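Local coordinates for ethanolamine utilization protein EutL (Clostridium perfringens E str. JGS1987, PDB 4TME) that builds the shell of the ethanolamine-utilizing bacterial microcompartment as a trimer, binding ethanolamine, which probably controls the opening of its transport pore by allostery, at residues 58-63 with 85-90; 65-70 with 179-184; 121-126 with 202-207; 168-173 with 187-192. All coordinates share one frame; numbering follows the deposited sequence.

How the contacts relate
Contacts 1 and 4 are matching antiparallel strand pairs in the two BMC domains, their centres 26 Å apart and their nearest atoms about 12 Å apart. Contact 2 joins the domains: strand 61-67 runs from contact 1 into it, while its loop 179-184 leads into strand 185-191 of contact 4. That loop also lines two ethanolamine sites, and Phe184 CE2 packs on Cys122 O of contact 3 at 3.9 Å. Contacts 3 and 4 share the second sheet, with centres 15 Å apart, and helix 193-212 of contact 3 directly follows strand 185-191. A bound ethanolamine lies about 12 Å from the side chain of Val62, and one lies about 7 Å from that of Tyr124.

Contact 1. Residues 58-63 with 85-90; sequences AEVDVV and GILAGP
The carboxylate of Glu59 has the ring of Pro90 over one of its faces: Pro90 CG stands almost directly above Glu59 CD, 3.8 Å away, and nearly as close to both oxygens. An extended chain with CG anti to the backbone N (chi1 -168°) carries the carboxylate to this ring, whose CD also presses on Glu59 O at 3.3 Å. The carboxylate of Asp61, on the same face as Ala88, is hydrogen-bonded through OD2 to His33. From Asp61 onward the backbones are joined by hydrogen bonds. Asp61 N and Ala88 N each donate to the other residue's O over 2.9 Å, and Val63 N donates to Ile86 O. Asp61 and Ala88 thus form an antiparallel hydrogen-bonded pair, followed by the non-hydrogen-bonded pair Val62-Leu87. This is the border of the four-stranded antiparallel sheet of the first BMC domain, where strand 61-67 is outermost and 83-89 lies inside it. On the face of Val62 and Leu87, Leu87 CD2 slants across between Val62 CG2 (3.9 Å) and Val60 CG2 (4.0 Å), beneath helix 44-57; helix 92-106 also covers Leu87. On the face of Ala88, the two methyls of Val63 divide their work: CG1 rests on Ala88 CB at 3.6 Å, and CG2 meets Ile86 CG2 at 3.7 Å, the two side chains crossing at about a right angle. Glu59 sits at the centre of an inverse gamma turn that brings the chain from helix 44-57 into the strand, and its backbone N is held by Glu94 OE2 on helix 92-106.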
loop_
_atom_site.group_PDB
_atom_site.type_symbol
_atom_site.label_atom_id
_atom_site.label_comp_id
_atom_site.label_asym_id
_atom_site.label_seq_id
_atom_site.Cartn_x
_atom_site.Cartn_y
_atom_site.Cartn_z
ATOM N N ALA C 58 21.348 -21.374 12.672
ATOM C CA ALA C 58 21.708 -20.722 13.925
ATOM C C ALA C 58 20.515 -20.677 14.868
ATOM O O ALA C 58 19.368 -20.962 14.456
ATOM C CB ALA C 58 22.204 -19.294 13.648
ATOM N N GLU C 59 20.776 -20.288 16.112
ATOM C CA GLU C 59 19.720 -20.217 17.115
ATOM C C GLU C 59 19.008 -18.877 16.990
ATOM O O GLU C 59 19.206 -17.975 17.798
ATOM C CB GLU C 59 20.276 -20.415 18.534
ATOM C CG GLU C 59 19.156 -20.629 19.558
ATOM C CD GLU C 59 19.650 -20.957 20.949
ATOM O OE1 GLU C 59 18.808 -21.018 21.874
ATOM O OE2 GLU C 59 20.868 -21.137 21.116
ATOM N N VAL C 60 18.212 -18.747 15.934
ATOM C CA VAL C 60 17.477 -17.521 15.641
ATOM C C VAL C 60 16.048 -17.842 15.212
ATOM O O VAL C 60 15.773 -18.898 14.632
ATOM C CB VAL C 60 18.125 -16.677 14.523
ATOM C CG1 VAL C 60 19.471 -16.150 14.980
ATOM C CG2 VAL C 60 18.267 -17.480 13.243
ATOM N N ASP C 61 15.162 -16.899 15.500
ATOM C CA ASP C 61 13.761 -16.935 15.060
ATOM C C ASP C 61 13.501 -15.747 14.150
ATOM O O ASP C 61 14.042 -14.669 14.380
ATOM C CB ASP C 61 12.797 -16.842 16.246
ATOM C CG ASP C 61 12.897 -18.010 17.206
ATOM O OD1 ASP C 61 12.907 -19.171 16.758
ATOM O OD2 ASP C 61 12.941 -17.755 18.427
ATOM N N VAL C 62 12.645 -15.900 13.128
ATOM C CA VAL C 62 12.205 -14.723 12.379
ATOM C C VAL C 62 11.079 -14.076 13.152
ATOM O O VAL C 62 10.034 -14.707 13.346
ATOM C CB VAL C 62 11.742 -15.095 10.975
ATOM C CG1 VAL C 62 11.253 -13.849 10.204
ATOM C CG2 VAL C 62 12.884 -15.807 10.247
ATOM N N VAL C 63 11.285 -12.841 13.608
ATOM C CA VAL C 63 10.289 -12.188 14.458
ATOM C C VAL C 63 9.605 -11.040 13.746
ATOM O O VAL C 63 8.602 -10.504 14.244
ATOM C CB VAL C 63 10.910 -11.680 15.778
ATOM C CG1 VAL C 63 11.438 -12.870 16.574
ATOM C CG2 VAL C 63 11.992 -10.632 15.538
ATOM N N GLY C 85 13.622 -7.647 7.219
ATOM C CA GLY C 85 13.565 -8.871 7.983
ATOM C C GLY C 85 14.270 -8.675 9.317
ATOM O O GLY C 85 15.281 -7.964 9.378
ATOM N N ILE C 86 13.724 -9.256 10.385
ATOM C CA ILE C 86 14.368 -9.208 11.692
ATOM C C ILE C 86 14.478 -10.598 12.282
ATOM O O ILE C 86 13.477 -11.310 12.456
ATOM C CB ILE C 86 13.610 -8.290 12.694
ATOM C CG1 ILE C 86 13.493 -6.882 12.118
ATOM C CG2 ILE C 86 14.370 -8.227 14.058
ATOM C CD1 ILE C 86 12.756 -5.871 12.998
ATOM N N LEU C 87 15.719 -10.986 12.554
ATOM C CA LEU C 87 16.041 -12.203 13.281
ATOM C C LEU C 87 16.226 -11.876 14.751
ATOM O O LEU C 87 16.735 -10.808 15.080
ATOM C CB LEU C 87 17.337 -12.833 12.752
ATOM C CG LEU C 87 17.312 -13.347 11.316
ATOM C CD1 LEU C 87 18.748 -13.733 10.935
ATOM C CD2 LEU C 87 16.409 -14.552 11.210
ATOM N N ALA C 88 15.811 -12.775 15.631
ATOM C CA ALA C 88 16.072 -12.603 17.062
ATOM C C ALA C 88 16.724 -13.866 17.620
ATOM O O ALA C 88 16.405 -14.985 17.233
ATOM C CB ALA C 88 14.796 -12.280 17.826
ATOM N N GLY C 89 17.647 -13.664 18.546
ATOM C CA GLY C 89 18.330 -14.777 19.171
ATOM C C GLY C 89 18.841 -14.373 20.537
ATOM O O GLY C 89 18.709 -13.222 20.932
ATOM N N PRO C 90 19.432 -15.324 21.259
ATOM C CA PRO C 90 19.868 -15.132 22.647
ATOM C C PRO C 90 21.139 -14.322 22.792
ATOM O O PRO C 90 21.439 -13.880 23.898
ATOM C CB PRO C 90 20.107 -16.564 23.137
ATOM C CG PRO C 90 20.432 -17.326 21.909
ATOM C CD PRO C 90 19.541 -16.734 20.850
#

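Contact 2. Residues 65-70 with 179-184; sequences ARSMYA and PTETNF. With ETA (ethanolamine), chain K; ETA (ethanolamine), chain J.
Ala70 N donates to Glu181 O over 2.8 Å, an almost straight bond (176° at the hydrogen) whose donor is tilted 35° from the carbonyl plane. Glu181 is the second residue of a type I turn, closed from Asn183 N to Thr180 O, so the turn offers its carbonyl to the chain just after strand 61-67. This docks a loop of the second BMC domain on an edge strand of the first, beside the ethanolamine sites. Glu181 O also lies 3.4 Å from Tyr69 CA in a CA-H...O contact. The side chain of Glu181 folds at chi2 (84°) and runs back along the strand. Its CG lies obliquely beside the Tyr69 ring, and its OE2 forms a salt bridge with Arg66 NH2 at 2.9 Å, approached from above the carboxylate plane but near the guanidinium plane. Water 1 joins Arg66 NE, Ser67 N and, weakly, Glu181 OE1; water 2 joins Tyr69 OH and Glu181 OE2. The guanidinium and carboxylate are tied both directly and through solvent. Ser67 O, under the Glu181 chain, is buried here with no polar partner in the model. The Tyr69 rings of the three subunits meet, and Asn183 OD1 accepts a hydrogen bond from Tyr69 N of a neighbouring subunit, placing the contact near where the three chains converge. Thr180 OG1 is hydrogen-bonded to O of one ethanolamine (2.7 Å). The other ethanolamine, also hydrogen-bonded to Glu82 and Asp44, donates from its N to Thr182 OG1 over 3.0 Å, and this ligand's CA lies 3.6 Å above the centre of the Phe184 ring.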
loop_
_atom_site.group_PDB
_atom_site.type_symbol
_atom_site.label_atom_id
_atom_site.label_comp_id
_atom_site.label_asym_id
_atom_site.label_seq_id
_atom_site.Cartn_x
_atom_site.Cartn_y
_atom_site.Cartn_z
ATOM N N ALA C 65 8.930 -9.632 9.438
ATOM C CA ALA C 65 9.168 -9.857 8.023
ATOM C C ALA C 65 8.083 -9.183 7.210
ATOM O O ALA C 65 6.947 -9.681 7.166
ATOM C CB ALA C 65 9.192 -11.371 7.714
ATOM N N ARG C 66 8.403 -8.046 6.608
ATOM C CA ARG C 66 7.400 -7.270 5.867
ATOM C C ARG C 66 7.952 -6.707 4.570
ATOM O O ARG C 66 9.129 -6.328 4.497
ATOM C CB ARG C 66 6.872 -6.100 6.705
ATOM C CG ARG C 66 6.077 -6.439 7.971
ATOM C CD ARG C 66 4.710 -7.030 7.662
ATOM N NE ARG C 66 3.929 -6.209 6.713
ATOM C CZ ARG C 66 3.307 -5.064 7.004
ATOM N NH1 ARG C 66 3.333 -4.562 8.229
ATOM N NH2 ARG C 66 2.629 -4.410 6.056
ATOM N N SER C 67 7.070 -6.631 3.570
ATOM C CA SER C 67 7.368 -6.074 2.261
ATOM C C SER C 67 6.965 -4.600 2.147
ATOM O O SER C 67 6.038 -4.157 2.833
ATOM C CB SER C 67 6.631 -6.886 1.180
ATOM O OG SER C 67 7.045 -8.252 1.248
ATOM N N MET C 68 7.629 -3.880 1.252
ATOM C CA MET C 68 7.385 -2.449 1.056
ATOM C C MET C 68 6.350 -2.173 -0.040
ATOM O O MET C 68 6.332 -2.842 -1.096
ATOM C CB MET C 68 8.673 -1.712 0.686
ATOM C CG MET C 68 9.799 -1.896 1.683
ATOM S SD MET C 68 9.442 -1.128 3.274
ATOM C CE MET C 68 9.535 -2.498 4.366
ATOM N N TYR C 69 5.533 -1.140 0.164
ATOM C CA TYR C 69 4.489 -0.818 -0.828
ATOM C C TYR C 69 5.083 -0.429 -2.173
ATOM O O TYR C 69 5.954 0.440 -2.259
ATOM C CB TYR C 69 3.564 0.301 -0.304
ATOM C CG TYR C 69 2.780 -0.115 0.897
ATOM C CD1 TYR C 69 1.695 -0.995 0.773
ATOM C CD2 TYR C 69 3.093 0.366 2.163
ATOM C CE1 TYR C 69 0.963 -1.374 1.873
ATOM C CE2 TYR C 69 2.355 -0.019 3.283
ATOM C CZ TYR C 69 1.295 -0.899 3.123
ATOM O OH TYR C 69 0.562 -1.293 4.211
ATOM N N ALA C 70 4.638 -1.152 -3.212
ATOM C CA ALA C 70 4.927 -0.908 -4.623
ATOM C C ALA C 70 6.323 -1.350 -5.047
ATOM O O ALA C 70 6.716 -1.114 -6.176
ATOM C CB ALA C 70 4.700 0.568 -4.988
ATOM N N PRO C 179 -3.497 -7.612 -4.252
ATOM C CA PRO C 179 -2.038 -7.431 -4.172
ATOM C C PRO C 179 -1.504 -7.651 -2.783
ATOM O O PRO C 179 -2.144 -7.271 -1.793
ATOM C CB PRO C 179 -1.852 -5.968 -4.537
ATOM C CG PRO C 179 -3.019 -5.314 -3.887
ATOM C CD PRO C 179 -4.181 -6.334 -4.027
ATOM N N THR C 180 -0.304 -8.219 -2.710
ATOM C CA THR C 180 0.510 -8.020 -1.517
ATOM C C THR C 180 1.144 -6.626 -1.632
ATOM O O THR C 180 0.873 -5.920 -2.611
ATOM C CB THR C 180 1.559 -9.102 -1.407
ATOM O OG1 THR C 180 2.365 -9.085 -2.587
ATOM C CG2 THR C 180 0.852 -10.433 -1.283
ATOM N N GLU C 181 2.004 -6.228 -0.687
ATOM C CA GLU C 181 2.484 -4.846 -0.701
ATOM C C GLU C 181 3.193 -4.495 -2.002
ATOM O O GLU C 181 3.051 -3.372 -2.496
ATOM C CB GLU C 181 3.425 -4.570 0.489
ATOM C CG GLU C 181 2.703 -4.499 1.838
ATOM C CD GLU C 181 2.462 -5.851 2.505
ATOM O OE1 GLU C 181 2.802 -6.914 1.929
ATOM O OE2 GLU C 181 1.930 -5.845 3.637
ATOM N N THR C 182 3.909 -5.460 -2.592
ATOM C CA THR C 182 4.668 -5.205 -3.806
ATOM C C THR C 182 3.846 -5.447 -5.086
ATOM O O THR C 182 4.409 -5.414 -6.175
ATOM C CB THR C 182 5.947 -6.073 -3.901
ATOM O OG1 THR C 182 5.612 -7.467 -3.987
ATOM C CG2 THR C 182 6.856 -5.839 -2.669
ATOM N N ASN C 183 2.546 -5.683 -4.925
ATOM C CA ASN C 183 1.626 -5.941 -6.045
ATOM C C ASN C 183 1.923 -7.248 -6.778
ATOM O O ASN C 183 1.812 -7.342 -8.003
ATOM C CB ASN C 183 1.627 -4.759 -7.019
ATOM C CG ASN C 183 1.135 -3.490 -6.353
ATOM O OD1 ASN C 183 0.206 -3.543 -5.552
ATOM N ND2 ASN C 183 1.813 -2.363 -6.599
ATOM N N PHE C 184 2.293 -8.253 -5.996
ATOM C CA PHE C 184 2.408 -9.633 -6.458
ATOM C C PHE C 184 1.363 -10.504 -5.744
ATOM O O PHE C 184 0.497 -10.013 -5.000
ATOM C CB PHE C 184 3.838 -10.153 -6.216
ATOM C CG PHE C 184 4.828 -9.702 -7.258
ATOM C CD1 PHE C 184 5.299 -8.390 -7.289
ATOM C CD2 PHE C 184 5.289 -10.585 -8.221
ATOM C CE1 PHE C 184 6.227 -7.994 -8.262
ATOM C CE2 PHE C 184 6.210 -10.193 -9.188
ATOM C CZ PHE C 184 6.677 -8.888 -9.210
HETATM C CA ETA K . 8.404 -9.812 -5.845
HETATM N N ETA K . 8.112 -8.677 -4.996
HETATM C C ETA K . 9.611 -9.530 -6.727
HETATM O O ETA K . 10.749 -9.169 -5.988
HETATM C CA ETA J . 4.153 -12.804 -0.883
HETATM N N ETA J . 5.396 -12.208 -0.478
HETATM C C ETA J . 4.030 -12.651 -2.384
HETATM O O ETA J . 3.848 -11.288 -2.723
HETATM O O HOH W 1 4.413 -7.878 4.138
HETATM O O HOH W 2 -0.148 -4.046 4.150
HETATM O O HOH W 3 4.295 -1.852 -8.124
HETATM O O HOH W 4 6.647 -4.326 -7.129
#

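Contact 3. Residues 121-126 with 202-207; sequences ICYYAQ and AFAEAV
Tyr123 points its ring from the strand at helix 202-207, where Ala204 and Val207 receive it. With chi1 at 60°, its CG sits between the backbone N and the carbonyl carbon, and the ring reaches the helix surface. Tyr123 CE2 packs on Ala204 CB at 3.4 Å, a close fit, while CD1, the corner diagonally across the ring, meets Val207 CG1 at 3.7 Å from the same side of the ring plane. Ala204 O lies over a face of the ring. Tyr123 and Val207 are inclined to each other, and Val207 is turned with CG1 anti to its backbone N (176°), which sends that methyl to the tyrosine. Its other methyl, CG2, lies 3.8 Å above the plane of the Phe203 ring near its rim, so Val207 touches both aromatic residues, which also meet directly through Tyr123 CB and Phe203 CE2 (4.4 Å). Phe203 packs onto the strand: CE2 comes within 3.7 Å of Tyr124 O, and CD2 reaches Ala125 CB at 4.3 Å. No hydrogen bond crosses the contact, which is apolar packing, although Tyr123 OH has a weak bond to Gln208 one residue further along the helix. Tyr124 faces the opposite way, meeting the rings of Phe112 and Tyr149 and bonding through OH to Thr49. Helix 154-167 and strand 146-152 complete the surroundings of Phe203. Strand 122-126 and helix residues 202-207 run almost antiparallel (168°), these short axes approaching to 8.4 Å, as in the layered alpha/beta packing of a BMC domain, where helices cover one face of an antiparallel sheet.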
loop_
_atom_site.group_PDB
_atom_site.type_symbol
_atom_site.label_atom_id
_atom_site.label_comp_id
_atom_site.label_asym_id
_atom_site.label_seq_id
_atom_site.Cartn_x
_atom_site.Cartn_y
_atom_site.Cartn_z
ATOM N N ILE C 121 8.011 -9.049 -16.886
ATOM C CA ILE C 121 7.207 -10.013 -16.132
ATOM C C ILE C 121 8.189 -10.996 -15.546
ATOM O O ILE C 121 9.072 -11.467 -16.251
ATOM C CB ILE C 121 6.179 -10.768 -17.024
ATOM C CG1 ILE C 121 5.203 -9.782 -17.662
ATOM C CG2 ILE C 121 5.409 -11.796 -16.207
ATOM C CD1 ILE C 121 4.307 -10.396 -18.723
ATOM N N CYS C 122 8.042 -11.312 -14.264
ATOM C CA CYS C 122 8.929 -12.255 -13.607
ATOM C C CYS C 122 8.179 -13.044 -12.543
ATOM O O CYS C 122 7.110 -12.616 -12.068
ATOM C CB CYS C 122 10.111 -11.528 -12.969
ATOM S SG CYS C 122 9.611 -10.406 -11.640
ATOM N N TYR C 123 8.753 -14.175 -12.146
ATOM C CA TYR C 123 8.095 -15.047 -11.191
ATOM C C TYR C 123 9.115 -15.807 -10.368
ATOM O O TYR C 123 10.295 -15.898 -10.722
ATOM C CB TYR C 123 7.188 -16.051 -11.915
ATOM C CG TYR C 123 7.944 -16.935 -12.880
ATOM C CD1 TYR C 123 8.139 -16.553 -14.204
ATOM C CD2 TYR C 123 8.465 -18.152 -12.476
ATOM C CE1 TYR C 123 8.842 -17.360 -15.088
ATOM C CE2 TYR C 123 9.164 -18.953 -13.344
ATOM C CZ TYR C 123 9.347 -18.560 -14.650
ATOM O OH TYR C 123 10.044 -19.380 -15.509
ATOM N N TYR C 124 8.628 -16.340 -9.260
ATOM C CA TYR C 124 9.412 -17.164 -8.333
ATOM C C TYR C 124 8.738 -18.513 -8.262
ATOM O O TYR C 124 7.531 -18.582 -8.048
ATOM C CB TYR C 124 9.428 -16.504 -6.967
ATOM C CG TYR C 124 10.436 -16.993 -5.919
ATOM C CD1 TYR C 124 11.795 -17.013 -6.185
ATOM C CD2 TYR C 124 10.008 -17.301 -4.623
ATOM C CE1 TYR C 124 12.691 -17.398 -5.213
ATOM C CE2 TYR C 124 10.909 -17.688 -3.637
ATOM C CZ TYR C 124 12.241 -17.718 -3.939
ATOM O OH TYR C 124 13.158 -18.081 -2.939
ATOM N N ALA C 125 9.506 -19.571 -8.447
ATOM C CA ALA C 125 8.974 -20.925 -8.375
ATOM C C ALA C 125 10.034 -21.774 -7.694
ATOM O O ALA C 125 10.799 -22.490 -8.348
ATOM C CB ALA C 125 8.639 -21.453 -9.749
ATOM N N GLN C 126 10.098 -21.628 -6.377
ATOM C CA GLN C 126 11.210 -22.142 -5.588
ATOM C C GLN C 126 10.744 -23.356 -4.814
ATOM O O GLN C 126 9.761 -23.301 -4.075
ATOM C CB GLN C 126 11.728 -21.056 -4.643
ATOM C CG GLN C 126 12.864 -21.486 -3.700
ATOM C CD GLN C 126 14.197 -21.700 -4.399
ATOM O OE1 GLN C 126 14.386 -21.323 -5.559
ATOM N NE2 GLN C 126 15.133 -22.322 -3.688
ATOM N N ALA C 202 5.054 -26.520 -13.215
ATOM C CA ALA C 202 3.759 -26.169 -13.801
ATOM C C ALA C 202 3.443 -24.687 -13.622
ATOM O O ALA C 202 2.897 -24.046 -14.539
ATOM C CB ALA C 202 2.664 -27.005 -13.193
ATOM N N PHE C 203 3.760 -24.144 -12.443
ATOM C CA PHE C 203 3.551 -22.722 -12.158
ATOM C C PHE C 203 4.384 -21.891 -13.137
ATOM O O PHE C 203 3.875 -20.967 -13.770
ATOM C CB PHE C 203 3.920 -22.408 -10.689
ATOM C CG PHE C 203 3.628 -20.984 -10.259
ATOM C CD1 PHE C 203 2.359 -20.630 -9.830
ATOM C CD2 PHE C 203 4.615 -20.019 -10.261
ATOM C CE1 PHE C 203 2.075 -19.328 -9.439
ATOM C CE2 PHE C 203 4.335 -18.717 -9.855
ATOM C CZ PHE C 203 3.071 -18.379 -9.449
ATOM N N ALA C 204 5.670 -22.225 -13.266
ATOM C CA ALA C 204 6.541 -21.482 -14.165
ATOM C C ALA C 204 6.012 -21.510 -15.610
ATOM O O ALA C 204 5.978 -20.481 -16.293
ATOM C CB ALA C 204 7.957 -22.038 -14.124
ATOM N N GLU C 205 5.609 -22.684 -16.065
ATOM C CA GLU C 205 5.127 -22.855 -17.432
ATOM C C GLU C 205 3.877 -22.013 -17.651
ATOM O O GLU C 205 3.720 -21.364 -18.702
ATOM C CB GLU C 205 4.826 -24.328 -17.723
ATOM C CG GLU C 205 4.420 -24.575 -19.172
ATOM C CD GLU C 205 4.026 -26.013 -19.434
ATOM O OE1 GLU C 205 4.307 -26.874 -18.573
ATOM O OE2 GLU C 205 3.433 -26.276 -20.501
ATOM N N ALA C 206 2.996 -21.984 -16.652
ATOM C CA ALA C 206 1.750 -21.228 -16.786
ATOM C C ALA C 206 1.999 -19.710 -16.796
ATOM O O ALA C 206 1.370 -18.977 -17.564
ATOM C CB ALA C 206 0.786 -21.596 -15.672
ATOM N N VAL C 207 2.914 -19.223 -15.961
ATOM C CA VAL C 207 3.241 -17.803 -15.979
ATOM C C VAL C 207 3.830 -17.428 -17.341
ATOM O O VAL C 207 3.457 -16.404 -17.929
ATOM C CB VAL C 207 4.225 -17.403 -14.850
ATOM C CG1 VAL C 207 4.594 -15.934 -14.992
ATOM C CG2 VAL C 207 3.595 -17.634 -13.463
#

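Contact 4. Residues 168-173 with 187-192; sequences ADVEMC and ALLTGS
Cys173 SG presses against Thr190 CG2 at 3.4 Å on one face of the strand pair, and Glu171 lies alongside the same threonine, pointing the same way. On the other face Leu189 is clasped from two sides: its CD1 meets Val170 CG2 at 3.9 Å, while its CD2 meets Met172 SD at 4.0 Å. Met172 starts with CG anti to the backbone N (169°) and then bends at chi2 and chi3, which curls its end back across the partner strand until CE rests on Ala187 CB (3.8 Å). Backbone hydrogen bonds fix the pairing of Glu171 with Thr190 and of Met172 with Leu189. Glu171 N donates to Thr190 O (2.8 Å) and Thr190 N to Glu171 O (2.9 Å), a hydrogen-bonded pair, and Cys173 N reaches Leu188 O at 3.0 Å. Where the strands part, water 5 bridges Asp169 O, in an inverse gamma turn, to N of Ser192, the N-cap residue of helix 193-212. Further out, Thr190 OG1 is bonded to Ala146 O of the next strand, which fixes its rotation and directs its methyl at Cys173. Leu189 is covered by Leu165 of helix 154-167, and Met172 packs on Lys26 of a neighbouring subunit. The pair is the antiparallel beta hairpin 171-176/185-191 at the border of the second BMC domain's sheet, matching the pairing of 61-67 with 83-89 in the first domain.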
loop_
_atom_site.group_PDB
_atom_site.type_symbol
_atom_site.label_atom_id
_atom_site.label_comp_id
_atom_site.label_asym_id
_atom_site.label_seq_id
_atom_site.Cartn_x
_atom_site.Cartn_y
_atom_site.Cartn_z
ATOM N N ALA C 168 -0.057 -31.388 -9.640
ATOM C CA ALA C 168 0.781 -31.997 -8.626
ATOM C C ALA C 168 -0.041 -32.367 -7.410
ATOM O O ALA C 168 -1.039 -31.715 -7.107
ATOM C CB ALA C 168 1.903 -31.036 -8.248
ATOM N N ASP C 169 0.395 -33.405 -6.709
ATOM C CA ASP C 169 -0.257 -33.834 -5.480
ATOM C C ASP C 169 0.180 -32.939 -4.330
ATOM O O ASP C 169 0.960 -33.351 -3.457
ATOM C CB ASP C 169 0.074 -35.304 -5.174
ATOM C CG ASP C 169 -0.822 -35.893 -4.093
ATOM O OD1 ASP C 169 -1.811 -35.230 -3.719
ATOM O OD2 ASP C 169 -0.547 -37.026 -3.628
ATOM N N VAL C 170 -0.315 -31.705 -4.352
ATOM C CA VAL C 170 0.034 -30.692 -3.358
ATOM C C VAL C 170 -1.197 -30.077 -2.686
ATOM O O VAL C 170 -2.311 -30.103 -3.237
ATOM C CB VAL C 170 0.870 -29.558 -3.992
ATOM C CG1 VAL C 170 2.232 -30.100 -4.436
ATOM C CG2 VAL C 170 0.121 -28.909 -5.146
ATOM N N GLU C 171 -0.981 -29.549 -1.482
ATOM C CA GLU C 171 -2.011 -28.914 -0.671
ATOM C C GLU C 171 -1.723 -27.437 -0.520
ATOM O O GLU C 171 -0.573 -27.025 -0.391
ATOM C CB GLU C 171 -2.084 -29.530 0.726
ATOM C CG GLU C 171 -2.298 -31.031 0.763
ATOM C CD GLU C 171 -2.338 -31.556 2.183
ATOM O OE1 GLU C 171 -1.256 -31.852 2.749
ATOM O OE2 GLU C 171 -3.453 -31.658 2.737
ATOM N N MET C 172 -2.785 -26.649 -0.516
ATOM C CA MET C 172 -2.717 -25.226 -0.260
ATOM C C MET C 172 -2.416 -24.992 1.222
ATOM O O MET C 172 -3.101 -25.551 2.088
ATOM C CB MET C 172 -4.049 -24.589 -0.676
ATOM C CG MET C 172 -4.261 -23.158 -0.258
ATOM S SD MET C 172 -3.039 -22.078 -0.966
ATOM C CE MET C 172 -3.638 -21.725 -2.629
ATOM N N CYS C 173 -1.367 -24.217 1.518
ATOM C CA CYS C 173 -1.041 -23.853 2.897
ATOM C C CYS C 173 -1.314 -22.386 3.213
ATOM O O CYS C 173 -1.937 -22.065 4.230
ATOM C CB CYS C 173 0.425 -24.160 3.184
ATOM S SG CYS C 173 0.748 -25.876 3.024
ATOM N N ALA C 187 1.338 -18.317 -3.594
ATOM C CA ALA C 187 0.986 -19.226 -2.511
ATOM C C ALA C 187 2.174 -20.056 -2.074
ATOM O O ALA C 187 3.171 -20.173 -2.792
ATOM C CB ALA C 187 -0.144 -20.164 -2.937
ATOM N N LEU C 188 2.023 -20.637 -0.895
ATOM C CA LEU C 188 2.859 -21.729 -0.425
ATOM C C LEU C 188 2.055 -23.011 -0.513
ATOM O O LEU C 188 0.965 -23.109 0.086
ATOM C CB LEU C 188 3.304 -21.528 1.026
ATOM C CG LEU C 188 4.051 -20.237 1.366
ATOM C CD1 LEU C 188 4.342 -20.140 2.875
ATOM C CD2 LEU C 188 5.337 -20.128 0.555
ATOM N N LEU C 189 2.571 -23.993 -1.248
ATOM C CA LEU C 189 1.918 -25.296 -1.365
ATOM C C LEU C 189 2.826 -26.342 -0.744
ATOM O O LEU C 189 4.036 -26.187 -0.783
ATOM C CB LEU C 189 1.641 -25.682 -2.824
ATOM C CG LEU C 189 1.016 -24.590 -3.703
ATOM C CD1 LEU C 189 0.806 -25.111 -5.120
ATOM C CD2 LEU C 189 -0.315 -24.117 -3.108
ATOM N N THR C 190 2.264 -27.414 -0.204
ATOM C CA THR C 190 3.111 -28.474 0.364
ATOM C C THR C 190 2.768 -29.847 -0.190
ATOM O O THR C 190 1.678 -30.075 -0.709
ATOM C CB THR C 190 3.038 -28.508 1.909
ATOM O OG1 THR C 190 4.091 -29.349 2.418
ATOM C CG2 THR C 190 1.694 -29.047 2.415
ATOM N N GLY C 191 3.728 -30.756 -0.063
ATOM C CA GLY C 191 3.590 -32.133 -0.513
ATOM C C GLY C 191 4.966 -32.770 -0.477
ATOM O O GLY C 191 5.877 -32.224 0.157
ATOM N N SER C 192 5.133 -33.906 -1.147
ATOM C CA SER C 192 6.450 -34.516 -1.252
ATOM C C SER C 192 7.387 -33.572 -2.011
ATOM O O SER C 192 6.934 -32.629 -2.664
ATOM C CB SER C 192 6.372 -35.861 -1.952
ATOM O OG SER C 192 6.072 -35.698 -3.324
HETATM O O HOH W 5 2.592 -35.045 -2.177
#